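Local coordinates for protein uracil-DNA glycosylase (PDB 5X3G) that is a single-chain member of the uracil-DNA glycosylase superfamily, an alpha/beta protein built round a four-stranded parallel sheet, at residues A[15-20]-A[54-59]; A[21-26]-A[58-63]; A[28-33]-A[191-196]; A[88-93]-A[154-159]. All coordinates share one frame; numbering follows the deposited sequence.

Interaction 1: A[15-20]-A[54-59]; sequences QELLRL and PPRDRL
Leu20 lays its CD2 methyl over one face of the Arg56 guanidinium, with CD2 3.3 Å from Arg56 NH1. The contact joins the C-terminal turn of helix 11-20 to the loop that follows helix 40-48 and leads toward the parallel sheet of this alpha/beta fold. Arginine suits the place because it can serve two environments. Its CG methylene lies by a leucine, with Leu17 CD1 3.6 Å from Arg56 CG, while its chain, extended from CG to NE after a first torsion that sets CG anti to the backbone N (171°), carries the charge out to Glu16. There Arg56 NH2 forms a salt bridge with Glu16 OE2 at 3.5 Å. The carboxylate comes in at the guanidinium edge; the two planes are 80° apart, and the pair is an ionic contact with no hydrogen bond. Leu17 is buried, and its CD1 also approaches Leu59 CD1 at 4.4 Å; Met46 of helix 40-48 touches both leucines, extending this apolar layer. Nearer the surface, the branch point of Leu20 rests on the methylene of Asp57, whose short side chain turns its carboxylate away from the helix: Leu20 CG lies 3.6 Å from Asp57 CB.

Interaction 2: A[21-26]-A[58-63]; sequences NGVDEE and RLLAAF
Asn21 and Leu60 meet with their side chains at about a right angle, and the asparagine amide reaches into the type I beta turn from Arg58 to Ala61. Leu60 N donates to Asn21 OD1 at 2.8 Å along a nearly straight line (171° at the hydrogen), although the donor stands 57° above the carbonyl plane. The other half of the amide is also held: Asn21 ND2 donates to Leu17 O and Arg56 O, so this buried polar group is gripped at both ends and its rotation fixed. Val23 fills the apolar place beside it. Its CG2 meets Leu60 CB at 4.0 Å, the two side chains again crossing squarely. Its CG1, anti to the backbone N (-173°), reaches Phe63 CB at 3.8 Å, and there the side chains run side by side in the same direction. Valine's two branches thus divide between two neighbours. One water binds both Asp24 N (2.9 Å) and Phe63 O (2.7 Å), joining the backbones where the segments begin to part. Asp24 OD2 accepts from Glu26 N in an Asx turn. Two residues before Asp24, Gly22, with its positive phi, ends helix 11-20 in a Schellman motif, and Asn21 next to it lies against the turn.

Interaction 3: A[28-33]-A[191-196]; sequences EPILLP and EKLLEG
Ile30, Leu193 and Lys192 carry most of the surface buried between two nearly antiparallel helical segments, whose axes run at 163° and approach to 8.6 Å. Ile30 is the central piece. Its CG2 branch touches Leu193 CD1 at 3.6 Å, the two side chains crossing at about a right angle, while its longer branch extends so that Ile30 CD1 lies 3.9 Å from Gly196 O. Gly196, having no side chain, lets the backbones come close here, with 5.3 Å between Ile30 CA and Gly196 CA. The same Leu193 methyl also meets Leu31 CD1 at 3.6 Å, but these two leucines lie side by side and point the same way, toward Phe63, which both touch. On the outer side Lys192 bends at its second torsion (62°) and lays its CG and CE methylenes by Pro33, Lys192 CE coming within 3.8 Å of Pro33 CB; its ammonium forms a salt bridge with Glu195. Pro33 has no N-H to give to the preceding turn, and helix 28-35 is kinked there. A water donates to both Ile30 O and Lys192 O. Helix 28-35 thus packs on helix 179-196, the connection of the beta-alpha-beta crossover between parallel strands 164-168 and 203-207.

Interaction 4: A[88-93]-A[154-159]; sequences IGYAFI and ELRENF
A buried contact of two aromatic residues and an isoleucine with an arginine and a phenylalanine of the helix, with no hydrogen bond across it, packs residues 88-93 of a loop against helix 152-161 close to the centre of the chain. Arg156 covers one face of the Tyr90 ring: its CD lies 3.9 Å from the ring centroid, 26° off the normal, a CH-pi contact. Bent at its second and third torsions (-92° and -71°), the arginine folds down until its guanidinium is nearly parallel to the ring, and Tyr90 OH sits over the guanidinium face, 3.5 Å from Arg156 CZ. Glu157 CG covers the opposite face, and Arg156 NH2 finds its charged partner in Glu160. The loop follows the Gly-Gln-Asp-Pro-Tyr signature of the family; Phe92 O accepts a hydrogen bond from Tyr81 of that signature, and in relatives this region lines the active-site pocket. Isoleucine suits position 93 because its longer branch reaches two neighbours: Ile93 CG1 is 4.0 Å from Arg156 CG, and Ile93 CD1 is 4.0 Å from Phe159 CD2. Phe92 and Phe159 meet at about a right angle as side chains, with Phe159 CZ at the edge of the Phe92 ring, 4.2 Å from Phe92 CD2. Phe92 also stacks edge-to-face with Phe119 of helix 114-126.

In the fold
From the N terminus, helix 11-20 opens interaction 1, the loop after it opens interaction 2, and helix 28-35 opens interaction 3. Interactions 1 and 2 close on one continuous loop before strand 73-77 and share Arg58 and Leu59. Interaction 3 closes only at helix 179-196; it therefore crosses both of them and encloses interaction 4. Phe63 touches Leu31 and Leu193, linking interaction 2 to interaction 3, while Ala61 and Ala62 pack on Tyr90 of interaction 4. Interactions 3 and 4 do not meet, their nearest atoms being about 11 Å apart. Interactions 1 to 3 fasten the N-terminal helices and the loop joining them to the loop before strand 73-77 and to helix 179-196, and interaction 4 fastens the loop after that strand to helix 152-161.

Interaction 1: A[15-20]-A[54-59]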
loop_
_atom_site.group_PDB
_atom_site.type_symbol
_atom_site.label_atom_id
_atom_site.label_comp_id
_atom_site.label_asym_id
_atom_site.label_seq_id
_atom_site.Cartn_x
_atom_site.Cartn_y
_atom_site.Cartn_z
ATOM N N GLN A 15 0.769 -8.870 -20.558
ATOM C CA GLN A 15 0.471 -7.550 -21.103
ATOM C C GLN A 15 -1.025 -7.265 -21.030
ATOM O O GLN A 15 -1.442 -6.139 -20.716
ATOM C CB GLN A 15 0.988 -7.447 -22.540
ATOM C CG GLN A 15 2.507 -7.547 -22.647
ATOM C CD GLN A 15 2.991 -7.690 -24.078
ATOM O OE1 GLN A 15 2.398 -8.414 -24.877
ATOM N NE2 GLN A 15 4.082 -7.005 -24.404
ATOM N N GLU A 16 -1.852 -8.286 -21.289
ATOM C CA GLU A 16 -3.290 -8.130 -21.094
ATOM C C GLU A 16 -3.618 -7.789 -19.645
ATOM O O GLU A 16 -4.432 -6.900 -19.383
ATOM C CB GLU A 16 -4.031 -9.396 -21.516
ATOM C CG GLU A 16 -5.538 -9.283 -21.343
ATOM C CD GLU A 16 -6.262 -10.601 -21.527
ATOM O OE1 GLU A 16 -7.485 -10.568 -21.779
ATOM O OE2 GLU A 16 -5.616 -11.663 -21.419
ATOM N N LEU A 17 -3.000 -8.492 -18.693
ATOM C CA LEU A 17 -3.263 -8.228 -17.281
ATOM C C LEU A 17 -2.897 -6.797 -16.912
ATOM O O LEU A 17 -3.616 -6.141 -16.149
ATOM C CB LEU A 17 -2.490 -9.217 -16.411
ATOM C CG LEU A 17 -2.576 -9.004 -14.898
ATOM C CD1 LEU A 17 -3.985 -9.256 -14.383
ATOM C CD2 LEU A 17 -1.567 -9.878 -14.180
ATOM N N LEU A 18 -1.782 -6.297 -17.446
ATOM C CA LEU A 18 -1.400 -4.912 -17.195
ATOM C C LEU A 18 -2.431 -3.947 -17.764
ATOM O O LEU A 18 -2.811 -2.971 -17.106
ATOM C CB LEU A 18 -0.018 -4.629 -17.782
ATOM C CG LEU A 18 1.175 -4.724 -16.825
ATOM C CD1 LEU A 18 1.510 -6.173 -16.499
ATOM C CD2 LEU A 18 2.372 -4.004 -17.423
ATOM N N ARG A 19 -2.902 -4.205 -18.987
ATOM C CA ARG A 19 -3.895 -3.311 -19.580
ATOM C C ARG A 19 -5.211 -3.344 -18.809
ATOM O O ARG A 19 -5.857 -2.306 -18.626
ATOM C CB ARG A 19 -4.128 -3.671 -21.047
ATOM C CG ARG A 19 -3.029 -3.211 -21.984
ATOM C CD ARG A 19 -3.477 -3.353 -23.426
ATOM N NE ARG A 19 -4.084 -4.661 -23.675
ATOM C CZ ARG A 19 -3.420 -5.719 -24.127
ATOM N NH1 ARG A 19 -2.123 -5.631 -24.385
ATOM N NH2 ARG A 19 -4.054 -6.866 -24.323
ATOM N N LEU A 20 -5.624 -4.530 -18.354
ATOM C CA LEU A 20 -6.864 -4.657 -17.597
ATOM C C LEU A 20 -6.794 -3.885 -16.287
ATOM O O LEU A 20 -7.789 -3.292 -15.850
ATOM C CB LEU A 20 -7.161 -6.133 -17.333
ATOM C CG LEU A 20 -8.438 -6.441 -16.549
ATOM C CD1 LEU A 20 -9.665 -5.974 -17.309
ATOM C CD2 LEU A 20 -8.535 -7.920 -16.212
ATOM N N PRO A 54 -7.570 -9.312 -4.337
ATOM C CA PRO A 54 -8.616 -8.578 -5.054
ATOM C C PRO A 54 -8.876 -9.190 -6.424
ATOM O O PRO A 54 -8.102 -10.051 -6.834
ATOM C CB PRO A 54 -8.025 -7.173 -5.180
ATOM C CG PRO A 54 -6.567 -7.407 -5.260
ATOM C CD PRO A 54 -6.294 -8.575 -4.347
ATOM N N PRO A 55 -9.935 -8.767 -7.117
ATOM C CA PRO A 55 -10.186 -9.304 -8.458
ATOM C C PRO A 55 -9.003 -9.073 -9.388
ATOM O O PRO A 55 -8.138 -8.229 -9.147
ATOM C CB PRO A 55 -11.430 -8.536 -8.931
ATOM C CG PRO A 55 -11.559 -7.371 -7.998
ATOM C CD PRO A 55 -11.001 -7.843 -6.695
ATOM N N ARG A 56 -8.981 -9.855 -10.472
ATOM C CA ARG A 56 -7.861 -9.835 -11.407
ATOM C C ARG A 56 -7.592 -8.432 -11.943
ATOM O O ARG A 56 -6.433 -8.048 -12.133
ATOM C CB ARG A 56 -8.136 -10.809 -12.555
ATOM C CG ARG A 56 -7.150 -10.736 -13.700
ATOM C CD ARG A 56 -7.147 -12.018 -14.515
ATOM N NE ARG A 56 -6.515 -11.824 -15.815
ATOM C CZ ARG A 56 -7.153 -11.393 -16.897
ATOM N NH1 ARG A 56 -8.449 -11.117 -16.837
ATOM N NH2 ARG A 56 -6.500 -11.243 -18.041
ATOM N N ASP A 57 -8.645 -7.648 -12.179
ATOM C CA ASP A 57 -8.467 -6.300 -12.714
ATOM C C ASP A 57 -7.946 -5.307 -11.680
ATOM O O ASP A 57 -7.836 -4.117 -11.997
ATOM C CB ASP A 57 -9.785 -5.790 -13.301
ATOM C CG ASP A 57 -10.863 -5.610 -12.252
ATOM O OD1 ASP A 57 -10.714 -6.160 -11.140
ATOM O OD2 ASP A 57 -11.859 -4.915 -12.538
ATOM N N ARG A 58 -7.629 -5.757 -10.465
ATOM C CA ARG A 58 -7.105 -4.893 -9.415
ATOM C C ARG A 58 -5.779 -5.369 -8.844
ATOM O O ARG A 58 -5.222 -4.688 -7.975
ATOM C CB ARG A 58 -8.116 -4.768 -8.268
ATOM C CG ARG A 58 -8.940 -3.502 -8.282
ATOM C CD ARG A 58 -10.402 -3.836 -8.095
ATOM N NE ARG A 58 -11.211 -2.648 -7.865
ATOM C CZ ARG A 58 -12.515 -2.579 -8.106
ATOM N NH1 ARG A 58 -13.154 -3.629 -8.604
ATOM N NH2 ARG A 58 -13.178 -1.457 -7.856
ATOM N N LEU A 59 -5.263 -6.516 -9.299
ATOM C CA LEU A 59 -4.049 -7.083 -8.717
ATOM C C LEU A 59 -2.898 -6.084 -8.730
ATOM O O LEU A 59 -2.063 -6.073 -7.817
ATOM C CB LEU A 59 -3.658 -8.354 -9.471
ATOM C CG LEU A 59 -4.552 -9.575 -9.258
ATOM C CD1 LEU A 59 -4.181 -10.697 -10.219
ATOM C CD2 LEU A 59 -4.468 -10.053 -7.814
#

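Interaction 2: A[21-26]-A[58-63]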
loop_
_atom_site.group_PDB
_atom_site.type_symbol
_atom_site.label_atom_id
_atom_site.label_comp_id
_atom_site.label_asym_id
_atom_site.label_seq_id
_atom_site.Cartn_x
_atom_site.Cartn_y
_atom_site.Cartn_z
ATOM N N ASN A 21 -5.628 -3.884 -15.644
ATOM C CA ASN A 21 -5.410 -3.116 -14.426
ATOM C C ASN A 21 -5.162 -1.637 -14.695
ATOM O O ASN A 21 -5.059 -0.861 -13.740
ATOM C CB ASN A 21 -4.234 -3.704 -13.642
ATOM C CG ASN A 21 -4.587 -5.004 -12.947
ATOM O OD1 ASN A 21 -4.851 -5.025 -11.745
ATOM N ND2 ASN A 21 -4.599 -6.096 -13.701
ATOM N N GLY A 22 -5.070 -1.229 -15.959
ATOM C CA GLY A 22 -4.813 0.163 -16.279
ATOM C C GLY A 22 -3.386 0.603 -16.043
ATOM O O GLY A 22 -3.150 1.770 -15.717
ATOM N N VAL A 23 -2.427 -0.298 -16.198
ATOM C CA VAL A 23 -1.020 0.014 -15.987
ATOM C C VAL A 23 -0.429 0.490 -17.306
ATOM O O VAL A 23 -0.746 -0.045 -18.374
ATOM C CB VAL A 23 -0.266 -1.215 -15.440
ATOM C CG1 VAL A 23 1.153 -0.842 -15.052
ATOM C CG2 VAL A 23 -1.015 -1.830 -14.262
ATOM N N ASP A 24 0.426 1.508 -17.240
ATOM C CA ASP A 24 1.051 2.039 -18.444
ATOM C C ASP A 24 2.128 1.085 -18.954
ATOM O O ASP A 24 2.730 0.330 -18.186
ATOM C CB ASP A 24 1.655 3.413 -18.160
ATOM C CG ASP A 24 2.177 4.088 -19.408
ATOM O OD1 ASP A 24 1.393 4.785 -20.086
ATOM O OD2 ASP A 24 3.371 3.916 -19.716
ATOM N N GLU A 25 2.377 1.128 -20.271
ATOM C CA GLU A 25 3.352 0.207 -20.852
ATOM C C GLU A 25 4.770 0.503 -20.377
ATOM O O GLU A 25 5.638 -0.377 -20.446
ATOM C CB GLU A 25 3.308 0.241 -22.381
ATOM C CG GLU A 25 3.111 1.604 -23.010
ATOM C CD GLU A 25 2.831 1.505 -24.501
ATOM O OE1 GLU A 25 2.862 2.549 -25.186
ATOM O OE2 GLU A 25 2.592 0.377 -24.985
ATOM N N GLU A 26 5.030 1.725 -19.895
ATOM C CA GLU A 26 6.331 2.027 -19.300
ATOM C C GLU A 26 6.693 1.067 -18.178
ATOM O O GLU A 26 7.878 0.920 -17.861
ATOM C CB GLU A 26 6.372 3.448 -18.739
ATOM C CG GLU A 26 6.392 4.567 -19.752
ATOM C CD GLU A 26 6.607 5.911 -19.087
ATOM O OE1 GLU A 26 6.853 5.932 -17.861
ATOM O OE2 GLU A 26 6.531 6.944 -19.783
ATOM N N ARG A 58 -7.629 -5.757 -10.465
ATOM C CA ARG A 58 -7.105 -4.893 -9.415
ATOM C C ARG A 58 -5.779 -5.369 -8.844
ATOM O O ARG A 58 -5.222 -4.688 -7.975
ATOM C CB ARG A 58 -8.116 -4.768 -8.268
ATOM C CG ARG A 58 -8.940 -3.502 -8.282
ATOM C CD ARG A 58 -10.402 -3.836 -8.095
ATOM N NE ARG A 58 -11.211 -2.648 -7.865
ATOM C CZ ARG A 58 -12.515 -2.579 -8.106
ATOM N NH1 ARG A 58 -13.154 -3.629 -8.604
ATOM N NH2 ARG A 58 -13.178 -1.457 -7.856
ATOM N N LEU A 59 -5.263 -6.516 -9.299
ATOM C CA LEU A 59 -4.049 -7.083 -8.717
ATOM C C LEU A 59 -2.898 -6.084 -8.730
ATOM O O LEU A 59 -2.063 -6.073 -7.817
ATOM C CB LEU A 59 -3.658 -8.354 -9.471
ATOM C CG LEU A 59 -4.552 -9.575 -9.258
ATOM C CD1 LEU A 59 -4.181 -10.697 -10.219
ATOM C CD2 LEU A 59 -4.468 -10.053 -7.814
ATOM N N LEU A 60 -2.848 -5.226 -9.751
ATOM C CA LEU A 60 -1.752 -4.288 -9.958
ATOM C C LEU A 60 -2.207 -2.836 -9.837
ATOM O O LEU A 60 -1.608 -1.944 -10.442
ATOM C CB LEU A 60 -1.114 -4.522 -11.324
ATOM C CG LEU A 60 -0.632 -5.939 -11.624
ATOM C CD1 LEU A 60 -0.403 -6.104 -13.113
ATOM C CD2 LEU A 60 0.641 -6.240 -10.851
ATOM N N ALA A 61 -3.263 -2.589 -9.057
ATOM C CA ALA A 61 -3.808 -1.238 -8.948
ATOM C C ALA A 61 -2.781 -0.246 -8.412
ATOM O O ALA A 61 -2.876 0.957 -8.691
ATOM C CB ALA A 61 -5.049 -1.241 -8.056
ATOM N N ALA A 62 -1.797 -0.727 -7.646
ATOM C CA ALA A 62 -0.751 0.151 -7.138
ATOM C C ALA A 62 0.121 0.727 -8.250
ATOM O O ALA A 62 0.791 1.742 -8.033
ATOM C CB ALA A 62 0.115 -0.601 -6.131
ATOM N N PHE A 63 0.123 0.108 -9.429
ATOM C CA PHE A 63 0.905 0.569 -10.569
ATOM C C PHE A 63 0.073 1.329 -11.595
ATOM O O PHE A 63 0.602 1.704 -12.647
ATOM C CB PHE A 63 1.588 -0.622 -11.261
ATOM C CG PHE A 63 2.448 -1.459 -10.345
ATOM C CD1 PHE A 63 3.820 -1.267 -10.292
ATOM C CD2 PHE A 63 1.888 -2.454 -9.558
ATOM C CE1 PHE A 63 4.617 -2.041 -9.459
ATOM C CE2 PHE A 63 2.677 -3.229 -8.723
ATOM C CZ PHE A 63 4.041 -3.022 -8.676
HETATM O O HOH W 1 0.580 3.136 -14.878
#

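Interaction 3: A[28-33]-A[191-196]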
loop_
_atom_site.group_PDB
_atom_site.type_symbol
_atom_site.label_atom_id
_atom_site.label_comp_id
_atom_site.label_asym_id
_atom_site.label_seq_id
_atom_site.Cartn_x
_atom_site.Cartn_y
_atom_site.Cartn_z
ATOM N N GLU A 28 6.382 -2.146 -18.244
ATOM C CA GLU A 28 6.766 -3.471 -18.726
ATOM C C GLU A 28 8.214 -3.859 -18.429
ATOM O O GLU A 28 8.437 -5.024 -18.054
ATOM C CB GLU A 28 6.476 -3.579 -20.228
ATOM C CG GLU A 28 5.004 -3.790 -20.541
ATOM C CD GLU A 28 4.757 -4.178 -21.985
ATOM O OE1 GLU A 28 5.718 -4.598 -22.664
ATOM O OE2 GLU A 28 3.597 -4.073 -22.437
ATOM N N PRO A 29 9.222 -2.987 -18.574
ATOM C CA PRO A 29 10.600 -3.430 -18.283
ATOM C C PRO A 29 10.806 -3.910 -16.857
ATOM O O PRO A 29 11.648 -4.787 -16.626
ATOM C CB PRO A 29 11.439 -2.179 -18.579
ATOM C CG PRO A 29 10.631 -1.409 -19.549
ATOM C CD PRO A 29 9.207 -1.627 -19.142
ATOM N N ILE A 30 10.069 -3.365 -15.895
ATOM C CA ILE A 30 10.234 -3.759 -14.499
ATOM C C ILE A 30 9.239 -4.845 -14.107
ATOM O O ILE A 30 9.585 -5.782 -13.382
ATOM C CB ILE A 30 10.100 -2.522 -13.587
ATOM C CG1 ILE A 30 11.119 -1.447 -13.969
ATOM C CG2 ILE A 30 10.274 -2.907 -12.126
ATOM C CD1 ILE A 30 11.011 -0.188 -13.134
ATOM N N LEU A 31 8.005 -4.745 -14.596
ATOM C CA LEU A 31 6.895 -5.545 -14.093
ATOM C C LEU A 31 6.767 -6.891 -14.797
ATOM O O LEU A 31 6.450 -7.896 -14.151
ATOM C CB LEU A 31 5.594 -4.747 -14.231
ATOM C CG LEU A 31 4.427 -4.991 -13.281
ATOM C CD1 LEU A 31 4.911 -5.080 -11.843
ATOM C CD2 LEU A 31 3.418 -3.859 -13.435
ATOM N N LEU A 32 7.002 -6.937 -16.110
ATOM C CA LEU A 32 6.934 -8.213 -16.820
ATOM C C LEU A 32 7.993 -9.200 -16.340
ATOM O O LEU A 32 7.641 -10.363 -16.081
ATOM C CB LEU A 32 7.020 -7.974 -18.333
ATOM C CG LEU A 32 5.725 -8.169 -19.122
ATOM C CD1 LEU A 32 4.595 -7.366 -18.499
ATOM C CD2 LEU A 32 5.921 -7.779 -20.577
ATOM N N PRO A 33 9.276 -8.832 -16.202
ATOM C CA PRO A 33 10.226 -9.775 -15.583
ATOM C C PRO A 33 9.784 -10.254 -14.212
ATOM O O PRO A 33 9.751 -11.467 -13.961
ATOM C CB PRO A 33 11.524 -8.961 -15.520
ATOM C CG PRO A 33 11.420 -8.027 -16.656
ATOM C CD PRO A 33 9.972 -7.636 -16.718
ATOM N N GLU A 191 11.527 -9.515 -5.185
ATOM C CA GLU A 191 12.969 -9.369 -5.376
ATOM C C GLU A 191 13.296 -8.824 -6.760
ATOM O O GLU A 191 14.149 -7.938 -6.900
ATOM C CB GLU A 191 13.666 -10.712 -5.153
ATOM N N LYS A 192 12.624 -9.333 -7.797
ATOM C CA LYS A 192 12.877 -8.825 -9.141
ATOM C C LYS A 192 12.410 -7.380 -9.289
ATOM O O LYS A 192 13.077 -6.567 -9.944
ATOM C CB LYS A 192 12.196 -9.717 -10.178
ATOM C CG LYS A 192 12.602 -9.396 -11.600
ATOM C CD LYS A 192 14.089 -9.629 -11.782
ATOM C CE LYS A 192 14.540 -9.241 -13.173
ATOM N NZ LYS A 192 15.976 -9.565 -13.396
ATOM N N LEU A 193 11.269 -7.041 -8.685
ATOM C CA LEU A 193 10.760 -5.676 -8.778
ATOM C C LEU A 193 11.702 -4.686 -8.101
ATOM O O LEU A 193 11.935 -3.589 -8.621
ATOM C CB LEU A 193 9.362 -5.595 -8.164
ATOM C CG LEU A 193 8.526 -4.368 -8.525
ATOM C CD1 LEU A 193 7.963 -4.513 -9.926
ATOM C CD2 LEU A 193 7.411 -4.162 -7.517
ATOM N N LEU A 194 12.256 -5.054 -6.942
ATOM C CA LEU A 194 13.207 -4.175 -6.267
ATOM C C LEU A 194 14.527 -4.104 -7.023
ATOM O O LEU A 194 15.167 -3.047 -7.065
ATOM C CB LEU A 194 13.431 -4.643 -4.829
ATOM C CG LEU A 194 12.211 -4.534 -3.917
ATOM C CD1 LEU A 194 12.584 -4.894 -2.488
ATOM C CD2 LEU A 194 11.629 -3.131 -3.990
ATOM N N GLU A 195 14.957 -5.222 -7.615
ATOM C CA GLU A 195 16.074 -5.181 -8.553
ATOM C C GLU A 195 15.841 -4.130 -9.631
ATOM O O GLU A 195 16.735 -3.339 -9.951
ATOM C CB GLU A 195 16.278 -6.563 -9.177
ATOM C CG GLU A 195 17.121 -6.569 -10.444
ATOM C CD GLU A 195 17.573 -7.963 -10.835
ATOM O OE1 GLU A 195 17.295 -8.915 -10.076
ATOM O OE2 GLU A 195 18.188 -8.110 -11.912
ATOM N N GLY A 196 14.627 -4.092 -10.186
ATOM C CA GLY A 196 14.311 -3.130 -11.228
ATOM C C GLY A 196 14.308 -1.684 -10.773
ATOM O O GLY A 196 14.499 -0.788 -11.601
HETATM O O HOH W 2 12.137 -5.619 -12.635
#

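Interaction 4: A[88-93]-A[154-159]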
loop_
_atom_site.group_PDB
_atom_site.type_symbol
_atom_site.label_atom_id
_atom_site.label_comp_id
_atom_site.label_asym_id
_atom_site.label_seq_id
_atom_site.Cartn_x
_atom_site.Cartn_y
_atom_site.Cartn_z
ATOM N N ILE A 88 -8.393 -4.016 -2.512
ATOM C CA ILE A 88 -8.600 -3.270 -3.749
ATOM C C ILE A 88 -7.279 -3.030 -4.469
ATOM O O ILE A 88 -7.175 -2.126 -5.304
ATOM C CB ILE A 88 -9.319 -1.934 -3.479
ATOM C CG1 ILE A 88 -8.488 -1.052 -2.545
ATOM C CG2 ILE A 88 -10.712 -2.171 -2.908
ATOM C CD1 ILE A 88 -9.025 0.359 -2.425
ATOM N N GLY A 89 -6.261 -3.828 -4.155
ATOM C CA GLY A 89 -5.013 -3.779 -4.892
ATOM C C GLY A 89 -3.984 -2.795 -4.386
ATOM O O GLY A 89 -2.996 -2.540 -5.086
ATOM N N TYR A 90 -4.184 -2.233 -3.196
ATOM C CA TYR A 90 -3.238 -1.316 -2.578
ATOM C C TYR A 90 -2.867 -1.824 -1.197
ATOM O O TYR A 90 -3.725 -2.307 -0.452
ATOM C CB TYR A 90 -3.817 0.098 -2.431
ATOM C CG TYR A 90 -4.174 0.783 -3.725
ATOM C CD1 TYR A 90 -3.208 1.439 -4.474
ATOM C CD2 TYR A 90 -5.483 0.799 -4.185
ATOM C CE1 TYR A 90 -3.531 2.080 -5.654
ATOM C CE2 TYR A 90 -5.820 1.437 -5.365
ATOM C CZ TYR A 90 -4.838 2.076 -6.096
ATOM O OH TYR A 90 -5.168 2.716 -7.269
ATOM N N ALA A 91 -1.589 -1.706 -0.856
ATOM C CA ALA A 91 -1.196 -1.854 0.535
ATOM C C ALA A 91 -1.845 -0.757 1.370
ATOM O O ALA A 91 -2.063 0.364 0.901
ATOM C CB ALA A 91 0.326 -1.798 0.673
ATOM N N PHE A 92 -2.204 -1.114 2.604
ATOM C CA PHE A 92 -2.632 -0.168 3.631
ATOM C C PHE A 92 -4.026 0.409 3.392
ATOM O O PHE A 92 -4.744 0.690 4.356
ATOM C CB PHE A 92 -1.614 0.969 3.766
ATOM C CG PHE A 92 -1.626 1.629 5.112
ATOM C CD1 PHE A 92 -1.727 0.865 6.262
ATOM C CD2 PHE A 92 -1.531 3.005 5.231
ATOM C CE1 PHE A 92 -1.739 1.457 7.505
ATOM C CE2 PHE A 92 -1.543 3.605 6.475
ATOM C CZ PHE A 92 -1.646 2.829 7.614
ATOM N N ILE A 93 -4.425 0.593 2.136
ATOM C CA ILE A 93 -5.711 1.215 1.831
ATOM C C ILE A 93 -6.815 0.173 1.955
ATOM O O ILE A 93 -6.866 -0.791 1.184
ATOM C CB ILE A 93 -5.711 1.842 0.432
ATOM C CG1 ILE A 93 -4.550 2.821 0.286
ATOM C CG2 ILE A 93 -7.019 2.567 0.184
ATOM C CD1 ILE A 93 -4.590 3.977 1.264
ATOM N N GLU A 154 -9.161 9.731 -1.822
ATOM C CA GLU A 154 -8.287 10.897 -1.920
ATOM C C GLU A 154 -7.023 10.735 -1.086
ATOM O O GLU A 154 -5.981 11.303 -1.434
ATOM C CB GLU A 154 -9.046 12.152 -1.494
ATOM C CG GLU A 154 -10.408 12.302 -2.148
ATOM C CD GLU A 154 -11.188 13.478 -1.601
ATOM O OE1 GLU A 154 -11.171 13.684 -0.370
ATOM O OE2 GLU A 154 -11.815 14.202 -2.404
ATOM N N LEU A 155 -7.093 9.993 0.023
ATOM C CA LEU A 155 -5.881 9.677 0.772
ATOM C C LEU A 155 -4.960 8.774 -0.040
ATOM O O LEU A 155 -3.741 8.986 -0.075
ATOM C CB LEU A 155 -6.243 9.024 2.108
ATOM C CG LEU A 155 -5.111 8.466 2.977
ATOM C CD1 LEU A 155 -4.080 9.542 3.273
ATOM C CD2 LEU A 155 -5.660 7.882 4.272
ATOM N N ARG A 156 -5.527 7.760 -0.698
ATOM C CA ARG A 156 -4.755 6.947 -1.636
ATOM C C ARG A 156 -4.122 7.812 -2.724
ATOM O O ARG A 156 -2.915 7.715 -2.998
ATOM C CB ARG A 156 -5.674 5.876 -2.234
ATOM C CG ARG A 156 -5.008 4.823 -3.103
ATOM C CD ARG A 156 -5.022 5.239 -4.565
ATOM N NE ARG A 156 -6.367 5.172 -5.132
ATOM C CZ ARG A 156 -6.709 5.689 -6.307
ATOM N NH1 ARG A 156 -7.958 5.584 -6.742
ATOM N NH2 ARG A 156 -5.802 6.311 -7.047
ATOM N N GLU A 157 -4.929 8.675 -3.347
ATOM C CA GLU A 157 -4.426 9.559 -4.393
ATOM C C GLU A 157 -3.304 10.450 -3.879
ATOM O O GLU A 157 -2.356 10.748 -4.611
ATOM C CB GLU A 157 -5.566 10.413 -4.949
ATOM C CG GLU A 157 -6.577 9.644 -5.781
ATOM C CD GLU A 157 -7.782 10.487 -6.153
ATOM O OE1 GLU A 157 -8.052 11.488 -5.456
ATOM O OE2 GLU A 157 -8.461 10.149 -7.145
ATOM N N ASN A 158 -3.394 10.889 -2.621
ATOM C CA ASN A 158 -2.340 11.723 -2.055
ATOM C C ASN A 158 -1.078 10.918 -1.771
ATOM O O ASN A 158 0.031 11.448 -1.905
ATOM C CB ASN A 158 -2.828 12.409 -0.780
ATOM C CG ASN A 158 -3.814 13.526 -1.057
ATOM O OD1 ASN A 158 -3.978 13.963 -2.199
ATOM N ND2 ASN A 158 -4.466 14.007 -0.006
ATOM N N PHE A 159 -1.219 9.656 -1.356
ATOM C CA PHE A 159 -0.064 8.764 -1.317
ATOM C C PHE A 159 0.639 8.744 -2.666
ATOM O O PHE A 159 1.866 8.873 -2.748
ATOM C CB PHE A 159 -0.484 7.344 -0.937
ATOM C CG PHE A 159 -0.491 7.076 0.537
ATOM C CD1 PHE A 159 0.684 7.110 1.269
ATOM C CD2 PHE A 159 -1.669 6.745 1.183
ATOM C CE1 PHE A 159 0.678 6.847 2.625
ATOM C CE2 PHE A 159 -1.682 6.480 2.535
ATOM C CZ PHE A 159 -0.505 6.529 3.259
#